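ATP-citrate lyase beta-subunit (Chlorobium limicola, PDB 6HXJ) probably takes part, as one subunit of ATP-citrate lyase, in the ATP-driven, coenzyme A-dependent cleavage of citrate to oxaloacetate and acetyl-CoA. Local coordinates at residues A2-E6 with G7-K11; Q238-M241 with E242-S245; E305-C308 with R309-N312; N324-V328 with K329-S333; A367-K370 with Q371-E374. One frame throughout, in Å; residues are numbered along the deposited sequence.

Contact 1: A2-E6 with G7-K11; sequences AKILE and GPAMK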
# COMPACT_ATOMS: atom_id res chain seq x y z
N ALA A 2 -9.69 60.97 -7.04
CA ALA A 2 -10.98 60.59 -6.46
C ALA A 2 -11.46 61.60 -5.42
O ALA A 2 -10.89 61.72 -4.33
CB ALA A 2 -10.90 59.19 -5.87
N LYS A 3 -12.50 62.37 -5.81
CA LYS A 3 -13.08 63.39 -4.94
C LYS A 3 -13.79 62.71 -3.83
O LYS A 3 -14.45 61.71 -4.05
CB LYS A 3 -14.04 64.30 -5.70
CG LYS A 3 -14.39 65.56 -4.91
CD LYS A 3 -15.23 66.53 -5.74
CE LYS A 3 -15.78 67.67 -4.94
NZ LYS A 3 -16.57 68.60 -5.79
N ILE A 4 -13.60 63.20 -2.63
CA ILE A 4 -14.22 62.64 -1.45
C ILE A 4 -15.08 63.68 -0.78
O ILE A 4 -14.80 64.88 -0.87
CB ILE A 4 -13.19 62.03 -0.50
CG1 ILE A 4 -12.25 63.10 0.09
CG2 ILE A 4 -12.42 60.91 -1.20
CD1 ILE A 4 -11.43 62.67 1.23
N LEU A 5 -16.11 63.21 -0.06
CA LEU A 5 -17.05 64.06 0.64
C LEU A 5 -16.46 64.88 1.77
O LEU A 5 -15.40 64.57 2.30
CB LEU A 5 -18.26 63.27 1.14
CG LEU A 5 -19.23 62.82 0.03
CD1 LEU A 5 -20.27 61.88 0.56
CD2 LEU A 5 -19.92 63.98 -0.65
N GLU A 6 -17.19 65.95 2.12
CA GLU A 6 -16.82 66.90 3.17
C GLU A 6 -16.49 66.19 4.47
O GLU A 6 -15.41 66.43 5.01
CB GLU A 6 -17.92 67.92 3.41
CG GLU A 6 -18.11 68.91 2.29
CD GLU A 6 -19.23 69.89 2.55
OE1 GLU A 6 -19.21 70.56 3.61
OE2 GLU A 6 -20.13 70.02 1.68
N GLY A 7 -17.39 65.33 4.95
CA GLY A 7 -17.19 64.58 6.19
C GLY A 7 -15.86 63.86 6.24
O GLY A 7 -15.00 64.21 7.05
N PRO A 8 -15.66 62.90 5.33
CA PRO A 8 -14.40 62.15 5.25
C PRO A 8 -13.16 63.03 5.27
O PRO A 8 -12.23 62.76 6.02
CB PRO A 8 -14.52 61.45 3.90
CG PRO A 8 -15.95 61.24 3.72
CD PRO A 8 -16.63 62.40 4.34
N ALA A 9 -13.16 64.07 4.42
CA ALA A 9 -12.06 65.01 4.34
C ALA A 9 -11.77 65.56 5.72
O ALA A 9 -10.63 65.47 6.20
CB ALA A 9 -12.43 66.13 3.39
N MET A 10 -12.81 66.05 6.41
CA MET A 10 -12.69 66.59 7.76
C MET A 10 -12.12 65.57 8.73
O MET A 10 -11.26 65.91 9.53
CB MET A 10 -14.03 67.12 8.25
CG MET A 10 -14.48 68.29 7.45
SD MET A 10 -15.64 69.40 8.24
CE MET A 10 -16.57 69.91 6.78
N LYS A 11 -12.54 64.31 8.61
CA LYS A 11 -12.02 63.25 9.46
C LYS A 11 -10.49 63.15 9.35
O LYS A 11 -9.82 63.03 10.37
CB LYS A 11 -12.70 61.91 9.11
CG LYS A 11 -12.05 60.70 9.75
CD LYS A 11 -12.96 59.49 9.79
CE LYS A 11 -12.17 58.21 9.66
NZ LYS A 11 -12.85 57.07 10.34
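Leu5 O receives the amide of Ala9, and Glu6 O that of Met10, in the two bonds that open helix 6-15. Leu5 is its N-cap. Both bonds are nearly straight: Ala9 N lies 3.1 Å from Leu5 O with an N-H...O angle of 170°, and Met10 N lies 3.0 Å from Glu6 O. This is a helix N-terminus built with a proline in its first turn. Pro8 has no N-H to give, and it sits where a helix has no earlier carbonyl in line to accept one, so the ring costs no backbone bond. The ring leans instead on the capping residue, Pro8 CD lying 3.7 Å from Leu5 CB.

Further out, Ile4 reaches forward from strand 3-4. Its CG1 stands between the backbone N and the carbonyl carbon (chi1 66°), and this sends Ile4 CD1 over the helix start, 4.2 Å from Ala9 CB and 4.3 Å from Pro8 CB. Met208 of strand 200-210 pairs with Ile4 through the backbone and packs against both Ile4 and Ala9, so the helix start is seated on the edge of the antiparallel sheet. Lys11, one turn after Gly7, carries NZ to a salt bridge with Asp222.

On another side of the turn, Glu6 and Met10 run side by side and point the same way. Met10 bends at its last torsion, which brings the methyl Met10 CE to 4.1 Å from Glu6 CB.

Contact 2: Q238-M241 with E242-S245; sequences QQIM and EIDS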
# COMPACT_ATOMS: atom_id res chain seq x y z
N GLN A 238 -24.42 51.05 -11.74
CA GLN A 238 -23.96 50.42 -10.51
C GLN A 238 -23.82 48.91 -10.68
O GLN A 238 -22.90 48.30 -10.13
CB GLN A 238 -24.87 50.75 -9.33
CG GLN A 238 -24.94 52.26 -9.04
CD GLN A 238 -24.64 52.73 -7.62
OE1 GLN A 238 -23.49 53.02 -7.28
NE2 GLN A 238 -25.68 52.95 -6.81
N GLN A 239 -24.69 48.32 -11.50
CA GLN A 239 -24.58 46.88 -11.74
C GLN A 239 -23.28 46.53 -12.46
O GLN A 239 -22.61 45.56 -12.09
CB GLN A 239 -25.82 46.35 -12.47
CG GLN A 239 -27.05 46.25 -11.56
CD GLN A 239 -27.20 44.92 -10.82
OE1 GLN A 239 -26.29 44.07 -10.77
NE2 GLN A 239 -28.37 44.72 -10.20
N ILE A 240 -22.89 47.35 -13.45
CA ILE A 240 -21.66 47.19 -14.23
C ILE A 240 -20.41 47.42 -13.35
O ILE A 240 -19.43 46.69 -13.54
CB ILE A 240 -21.67 48.05 -15.53
CG1 ILE A 240 -22.89 47.74 -16.44
CG2 ILE A 240 -20.36 47.97 -16.34
CD1 ILE A 240 -23.01 46.26 -17.11
N MET A 241 -20.44 48.41 -12.41
CA MET A 241 -19.35 48.73 -11.47
C MET A 241 -19.12 47.58 -10.47
O MET A 241 -17.99 47.33 -10.05
CB MET A 241 -19.64 50.01 -10.67
CG MET A 241 -19.72 51.27 -11.48
SD MET A 241 -19.85 52.71 -10.39
CE MET A 241 -18.11 52.82 -9.65
N GLU A 242 -20.21 46.89 -10.09
CA GLU A 242 -20.19 45.74 -9.18
C GLU A 242 -19.47 44.58 -9.90
O GLU A 242 -18.57 43.95 -9.34
CB GLU A 242 -21.66 45.39 -8.81
CG GLU A 242 -21.87 44.07 -8.06
CD GLU A 242 -23.13 43.28 -8.39
OE1 GLU A 242 -23.03 42.03 -8.44
OE2 GLU A 242 -24.20 43.89 -8.61
N ILE A 243 -19.89 44.35 -11.16
CA ILE A 243 -19.32 43.32 -12.03
C ILE A 243 -17.81 43.53 -12.18
O ILE A 243 -17.06 42.58 -12.00
CB ILE A 243 -20.07 43.21 -13.39
CG1 ILE A 243 -21.47 42.61 -13.19
CG2 ILE A 243 -19.27 42.30 -14.36
CD1 ILE A 243 -22.45 42.93 -14.24
N ASP A 244 -17.37 44.78 -12.44
CA ASP A 244 -15.97 45.16 -12.61
C ASP A 244 -15.14 44.89 -11.36
O ASP A 244 -14.07 44.29 -11.48
CB ASP A 244 -15.84 46.63 -13.06
CG ASP A 244 -14.51 47.09 -13.64
OD1 ASP A 244 -13.52 46.33 -13.53
OD2 ASP A 244 -14.45 48.21 -14.18
N SER A 245 -15.61 45.30 -10.17
CA SER A 245 -14.89 45.10 -8.91
C SER A 245 -14.57 43.62 -8.63
O SER A 245 -13.47 43.29 -8.18
CB SER A 245 -15.66 45.72 -7.75
OG SER A 245 -16.91 45.08 -7.56
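Asp244 N donates to Ile240 O over 3.0 Å, one of four successive i to i+4 bonds that make this an unbroken piece of alpha-helix in helix 235-246. Glu242 N to Gln238 O, at 3.0 Å, and Ile243 N to Gln239 O belong to the same ladder. The last rung, Ser245 N to Met241 O, has an N-H...O angle of 162°. In all four the donor stands tilted from the plane of the carbonyl it meets.

The helix flanks the mixed sheet of an alpha/beta domain, and its two isoleucines mark the inward side. Ile240 CD1 and Ile243 CD1 lie 4.4 Å apart, the side chains leaning the same general way; both rest on Val251 of strand 250-255, while Ile243 also touches helix 297-309 at Trp298, Ala299 and Ala302. CG1 of Ile243 lies beside its own backbone N (chi1 -70°) and turns back along the helix, bringing Ile243 CD1 to 3.4 Å from Gln239 O. Asp244 directs OD2 to weak bonds with Val251 N and Ser250 OG at the start of that strand.

Toward the helix end a hydroxyl adds a bond of its own: Ser245 OG folds back on the preceding turn and donates to Glu242 O at 2.7 Å.

Contact 3: E305-C308 with R309-N312; sequences ETIC and RLPN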
# COMPACT_ATOMS: atom_id res chain seq x y z
N GLU A 305 -25.86 42.98 -22.93
CA GLU A 305 -27.27 42.97 -22.55
C GLU A 305 -27.77 44.36 -22.16
O GLU A 305 -28.78 44.82 -22.71
CB GLU A 305 -27.54 41.91 -21.49
CG GLU A 305 -27.66 40.54 -22.13
CD GLU A 305 -27.85 39.34 -21.21
OE1 GLU A 305 -28.51 39.49 -20.16
OE2 GLU A 305 -27.38 38.24 -21.58
N THR A 306 -27.01 45.07 -21.31
CA THR A 306 -27.28 46.44 -20.85
C THR A 306 -27.40 47.42 -22.04
O THR A 306 -28.33 48.23 -22.07
CB THR A 306 -26.15 46.88 -19.88
OG1 THR A 306 -25.93 45.89 -18.87
CG2 THR A 306 -26.40 48.23 -19.22
N ILE A 307 -26.45 47.33 -23.00
CA ILE A 307 -26.37 48.19 -24.19
C ILE A 307 -27.59 47.99 -25.10
O ILE A 307 -28.13 48.96 -25.63
CB ILE A 307 -25.00 48.01 -24.90
CG1 ILE A 307 -23.91 48.64 -24.01
CG2 ILE A 307 -24.96 48.68 -26.30
CD1 ILE A 307 -22.61 48.04 -24.14
N CYS A 308 -28.06 46.75 -25.23
CA CYS A 308 -29.22 46.38 -26.04
C CYS A 308 -30.53 46.89 -25.41
O CYS A 308 -31.45 47.25 -26.14
CB CYS A 308 -29.25 44.87 -26.25
SG CYS A 308 -27.75 44.18 -27.05
N ARG A 309 -30.59 46.92 -24.06
CA ARG A 309 -31.75 47.40 -23.30
C ARG A 309 -31.98 48.92 -23.48
O ARG A 309 -33.10 49.38 -23.24
CB ARG A 309 -31.62 47.03 -21.80
CG ARG A 309 -31.85 45.55 -21.46
CD ARG A 309 -31.42 45.22 -20.03
NE ARG A 309 -31.06 43.81 -19.86
CZ ARG A 309 -30.29 43.33 -18.87
NH1 ARG A 309 -29.80 44.14 -17.95
NH2 ARG A 309 -30.01 42.03 -18.81
N LEU A 310 -30.96 49.69 -23.94
CA LEU A 310 -30.99 51.15 -24.16
C LEU A 310 -32.11 51.66 -25.11
O LEU A 310 -32.36 51.03 -26.16
CB LEU A 310 -29.62 51.68 -24.63
CG LEU A 310 -28.50 51.70 -23.59
CD1 LEU A 310 -27.15 51.86 -24.25
CD2 LEU A 310 -28.68 52.81 -22.59
N PRO A 311 -32.77 52.79 -24.74
CA PRO A 311 -33.87 53.31 -25.56
C PRO A 311 -33.42 54.04 -26.82
O PRO A 311 -32.41 54.77 -26.82
CB PRO A 311 -34.62 54.25 -24.61
CG PRO A 311 -33.58 54.74 -23.67
CD PRO A 311 -32.59 53.61 -23.52
N ASN A 312 -34.24 53.88 -27.88
CA ASN A 312 -34.12 54.48 -29.22
C ASN A 312 -32.68 54.44 -29.80
O ASN A 312 -32.09 55.46 -30.19
CB ASN A 312 -34.75 55.90 -29.30
CG ASN A 312 -34.52 56.81 -28.10
OD1 ASN A 312 -33.44 57.41 -27.93
ND2 ASN A 312 -35.54 56.93 -27.25
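The C-terminal end of helix 297-309 is where Glu305 and Thr306 meet Arg309, and where the chain leaves for strand 315-318 of the mixed sheet. Arg309 N makes the closing i to i+4 bond, 3.1 Å to Glu305 O and in the carbonyl plane. A weak second bond joins the same amide to Thr306 O, and Leu310 N reaches Ile307 O only weakly, at 3.4 Å. Bonds of the i to i+3 kind thus appear as the helix ends, both weak, and Pro311, with no N-H, could not carry the ladder on.

The side chains repeat the i to i+4 spacing in a salt bridge, Glu305 OE1 to Arg309 NH2 at 3.2 Å. Arg309 runs extended from CG to NE back along the helix, so that Arg309 NH2 passes 3.6 Å from Glu305 CB before meeting the acid. Carboxylate and guanidinium planes are turned 63° apart, and NH2 is the nitrogen that meets OE1. Since Glu305 OE2 also lies near Glu301 OE1, the arginine probably eases the crowding of negative charge. Thr306 gives its hydroxyl to Ala302 O.

Toward the sheet, Leu310 and Ile307 both pack on Phe253 of strand 250-255 and Asn287 of strand 287-292. Between themselves they touch at branch ends, Ile307 CG2 lying 4.4 Å from Leu310 CD1.

Contact 4: N324-V328 with K329-S333; sequences NFTDV and KATFS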
# COMPACT_ATOMS: atom_id res chain seq x y z
N ASN A 324 -3.99 42.85 -27.67
CA ASN A 324 -2.66 42.28 -27.41
C ASN A 324 -2.82 40.99 -26.63
O ASN A 324 -2.00 40.09 -26.80
CB ASN A 324 -1.72 43.24 -26.64
CG ASN A 324 -1.37 44.53 -27.36
OD1 ASN A 324 -0.46 44.57 -28.21
ND2 ASN A 324 -2.04 45.61 -26.99
N PHE A 325 -3.85 40.89 -25.76
CA PHE A 325 -4.02 39.67 -24.93
C PHE A 325 -5.48 39.28 -24.72
O PHE A 325 -5.72 38.14 -24.33
CB PHE A 325 -3.25 39.75 -23.57
CG PHE A 325 -3.69 40.82 -22.60
CD1 PHE A 325 -3.17 42.12 -22.69
CD2 PHE A 325 -4.62 40.55 -21.61
CE1 PHE A 325 -3.61 43.13 -21.82
CE2 PHE A 325 -5.05 41.56 -20.74
CZ PHE A 325 -4.54 42.84 -20.85
N THR A 326 -6.44 40.17 -24.98
CA THR A 326 -7.86 39.85 -24.84
C THR A 326 -8.25 38.85 -25.93
O THR A 326 -8.05 39.12 -27.11
CB THR A 326 -8.72 41.13 -24.89
OG1 THR A 326 -8.34 41.98 -23.82
CG2 THR A 326 -10.20 40.84 -24.78
N ASP A 327 -8.77 37.68 -25.53
CA ASP A 327 -9.20 36.65 -26.48
C ASP A 327 -10.46 37.14 -27.17
O ASP A 327 -11.48 37.29 -26.48
CB ASP A 327 -9.43 35.32 -25.75
CG ASP A 327 -9.60 34.16 -26.69
OD1 ASP A 327 -10.72 33.96 -27.18
OD2 ASP A 327 -8.61 33.45 -26.95
N VAL A 328 -10.41 37.39 -28.51
CA VAL A 328 -11.60 37.88 -29.19
C VAL A 328 -12.67 36.76 -29.29
O VAL A 328 -13.83 37.12 -29.18
CB VAL A 328 -11.45 38.70 -30.51
CG1 VAL A 328 -10.04 39.19 -30.72
CG2 VAL A 328 -11.99 38.01 -31.76
N LYS A 329 -12.33 35.45 -29.40
CA LYS A 329 -13.34 34.36 -29.45
C LYS A 329 -14.15 34.28 -28.13
O LYS A 329 -15.38 34.24 -28.18
CB LYS A 329 -12.68 33.03 -29.83
CG LYS A 329 -13.61 31.83 -29.82
CD LYS A 329 -12.90 30.52 -30.10
CE LYS A 329 -13.75 29.36 -29.60
NZ LYS A 329 -15.09 29.29 -30.26
N ALA A 330 -13.48 34.35 -26.96
CA ALA A 330 -14.14 34.31 -25.66
C ALA A 330 -15.04 35.52 -25.47
O ALA A 330 -16.22 35.37 -25.20
CB ALA A 330 -13.10 34.27 -24.55
N THR A 331 -14.50 36.72 -25.65
CA THR A 331 -15.25 37.96 -25.50
C THR A 331 -16.37 38.08 -26.51
O THR A 331 -17.43 38.59 -26.15
CB THR A 331 -14.37 39.20 -25.47
OG1 THR A 331 -13.44 39.16 -26.55
CG2 THR A 331 -13.64 39.39 -24.13
N PHE A 332 -16.16 37.62 -27.76
CA PHE A 332 -17.20 37.64 -28.78
C PHE A 332 -18.25 36.62 -28.48
O PHE A 332 -19.39 36.89 -28.85
CB PHE A 332 -16.66 37.49 -30.21
CG PHE A 332 -16.35 38.81 -30.88
CD1 PHE A 332 -16.08 39.95 -30.13
CD2 PHE A 332 -16.35 38.92 -32.27
CE1 PHE A 332 -15.82 41.18 -30.74
CE2 PHE A 332 -16.06 40.15 -32.88
CZ PHE A 332 -15.80 41.27 -32.11
N SER A 333 -17.95 35.52 -27.77
CA SER A 333 -19.00 34.56 -27.39
C SER A 333 -19.96 35.18 -26.35
O SER A 333 -21.17 34.97 -26.43
CB SER A 333 -18.40 33.24 -26.91
OG SER A 333 -18.06 33.24 -25.53
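Asp327 is the N-cap of helix 328-344, and its side chain accepts the amide of Ala330. Asp327 OD1 uses its anti lone pair to take Ala330 N at 2.8 Å, with an N-H...O angle of 161°, while OD2 is taken by Asn361 ND2; both carboxylate oxygens are therefore satisfied. CG stands anti to the backbone N (chi1 -169°), a torsion that swings the acid over the first turn, where its negative charge would suit the helix dipole.

The carbonyl of Asp327 is gripped twice by Thr331, from opposite faces of its plane: Thr331 OG1 donates to Asp327 O at 2.7 Å and Thr331 N at 3.2 Å. Val328 O receives Phe332 N at 2.8 Å, and Ser333 OG donates to Ala330 O.

Upstream the loop lines a ligand site. Thr326 OG1 bonds Asp294 N and a bound citrate, probably from the crystallisation liquor, which also takes bonds from Asn324 N and Phe325 N; Phe325 touches coenzyme A as well. The same loop runs from these ligand contacts straight into the capped helix.

Apolar atoms complete the turn. Val328 CG2 lies over one face of the Phe332 ring, and the methyl groups of Thr326 and Thr331 meet CG2 to CG2 at 3.8 Å.

Contact 5: A367-K370 with Q371-E374; sequences AAIK and QLQE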
# COMPACT_ATOMS: atom_id res chain seq x y z
N ALA A 367 -15.70 34.94 -37.23
CA ALA A 367 -16.50 33.93 -37.95
C ALA A 367 -17.77 33.61 -37.16
O ALA A 367 -18.84 33.50 -37.75
CB ALA A 367 -15.68 32.67 -38.17
N ALA A 368 -17.66 33.52 -35.82
CA ALA A 368 -18.77 33.27 -34.91
C ALA A 368 -19.79 34.43 -34.94
O ALA A 368 -20.99 34.19 -34.97
CB ALA A 368 -18.25 33.06 -33.51
N ILE A 369 -19.30 35.67 -35.00
CA ILE A 369 -20.14 36.86 -35.05
C ILE A 369 -20.85 37.04 -36.44
O ILE A 369 -21.99 37.49 -36.48
CB ILE A 369 -19.32 38.10 -34.57
CG1 ILE A 369 -20.22 39.28 -34.11
CG2 ILE A 369 -18.25 38.59 -35.52
CD1 ILE A 369 -20.58 39.38 -32.64
N LYS A 370 -20.18 36.67 -37.56
CA LYS A 370 -20.75 36.76 -38.91
C LYS A 370 -21.79 35.65 -39.12
O LYS A 370 -22.67 35.80 -39.97
CB LYS A 370 -19.66 36.76 -40.00
CG LYS A 370 -20.09 37.45 -41.29
CD LYS A 370 -18.92 37.86 -42.19
CE LYS A 370 -19.36 38.63 -43.43
NZ LYS A 370 -19.89 39.99 -43.11
N GLN A 371 -21.75 34.56 -38.32
CA GLN A 371 -22.77 33.51 -38.39
C GLN A 371 -24.09 34.12 -37.94
O GLN A 371 -25.12 33.78 -38.51
CB GLN A 371 -22.41 32.33 -37.49
CG GLN A 371 -23.42 31.19 -37.48
CD GLN A 371 -23.03 30.12 -36.49
OE1 GLN A 371 -22.69 30.38 -35.33
NE2 GLN A 371 -23.13 28.87 -36.91
N LEU A 372 -24.05 35.04 -36.95
CA LEU A 372 -25.25 35.72 -36.47
C LEU A 372 -26.10 36.33 -37.59
O LEU A 372 -27.24 36.69 -37.34
CB LEU A 372 -24.98 36.75 -35.38
CG LEU A 372 -24.77 36.23 -33.97
CD1 LEU A 372 -24.30 37.35 -33.07
CD2 LEU A 372 -26.04 35.68 -33.38
N GLN A 373 -25.59 36.39 -38.84
CA GLN A 373 -26.35 36.81 -40.03
C GLN A 373 -27.44 35.79 -40.38
O GLN A 373 -28.51 36.21 -40.85
CB GLN A 373 -25.43 36.97 -41.26
CG GLN A 373 -24.68 38.29 -41.34
CD GLN A 373 -23.57 38.37 -42.37
OE1 GLN A 373 -22.61 39.13 -42.20
NE2 GLN A 373 -23.65 37.64 -43.48
N GLU A 374 -27.21 34.49 -40.15
CA GLU A 374 -28.23 33.52 -40.54
C GLU A 374 -29.38 33.48 -39.51
O GLU A 374 -30.49 33.07 -39.85
CB GLU A 374 -27.70 32.13 -40.98
CG GLU A 374 -26.89 31.28 -40.01
CD GLU A 374 -25.73 30.54 -40.65
OE1 GLU A 374 -24.58 31.03 -40.55
OE2 GLU A 374 -25.97 29.50 -41.31
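Lys370 and Gln373 lie side by side at the end of helix 362-371, pointing the same way, and a hydrogen bond joins their ends. Lys370 NZ donates to Gln373 OE1 at 3.0 Å and in the carbonyl plane, with a C=O...N angle of 147°. The lysine is extended as far as CE and then bends (chi4 69°), a turn that brings the amine round to the amide oxygen. The methylenes of Lys370 run alongside the Gln373 amide. Gln373 meanwhile stretches back along the helix end, and Gln373 CG passes 3.5 Å from Lys370 O.

Gln371, the third of the group, stands on another side of the turn. Its backbone N gives a weak bond to Ala367 O, and Gln371 CB rests 3.4 Å from Ala368 O. Beyond CG the chain is extended; because it touches a crystal neighbour, its placing may owe something to the lattice.

The apolar pair is Ile369 CD1 with Leu372 CD1, at 4.3 Å. Both side chains pack on Ile336 of helix 328-344, and Ile369 also on Ile379 and Val381 of strand 378-382, so this face is buried between a neighbouring helix and the sheet. Leu372 N reaches Ile369 O at 3.2 Å, but weakly.

With regular i to i+4 bonding giving way to weak i to i+3 bonding as the chain leaves for its last strand, the arrangement is that of an alpha-helical C-terminus within a beta-alpha-beta crossover, here joining the parallel strands 352-356 and 378-382.

From the N terminus the five contacts follow in series; each is local, within one continuous stretch, so none spans a long loop, nests in another or crosses one. Contact 1 leads strand 3-4 of the antiparallel sheet into the first helix. The other four belong to the citrate-binding part of the chain, around the mixed sheet: contact 2 within helix 235-246, contact 3 where helix 297-309 ends, contact 4 where helix 328-344 begins and contact 5 where helix 362-371 ends. Contacts 2 and 3 touch through Ile240 CD1 and Thr306 OG1, 3.4 Å apart, and contacts 4 and 5 through Phe332 CE2 and Ile369 CG2. Contact 1 stays apart, its centre about 50 Å from that of contact 5.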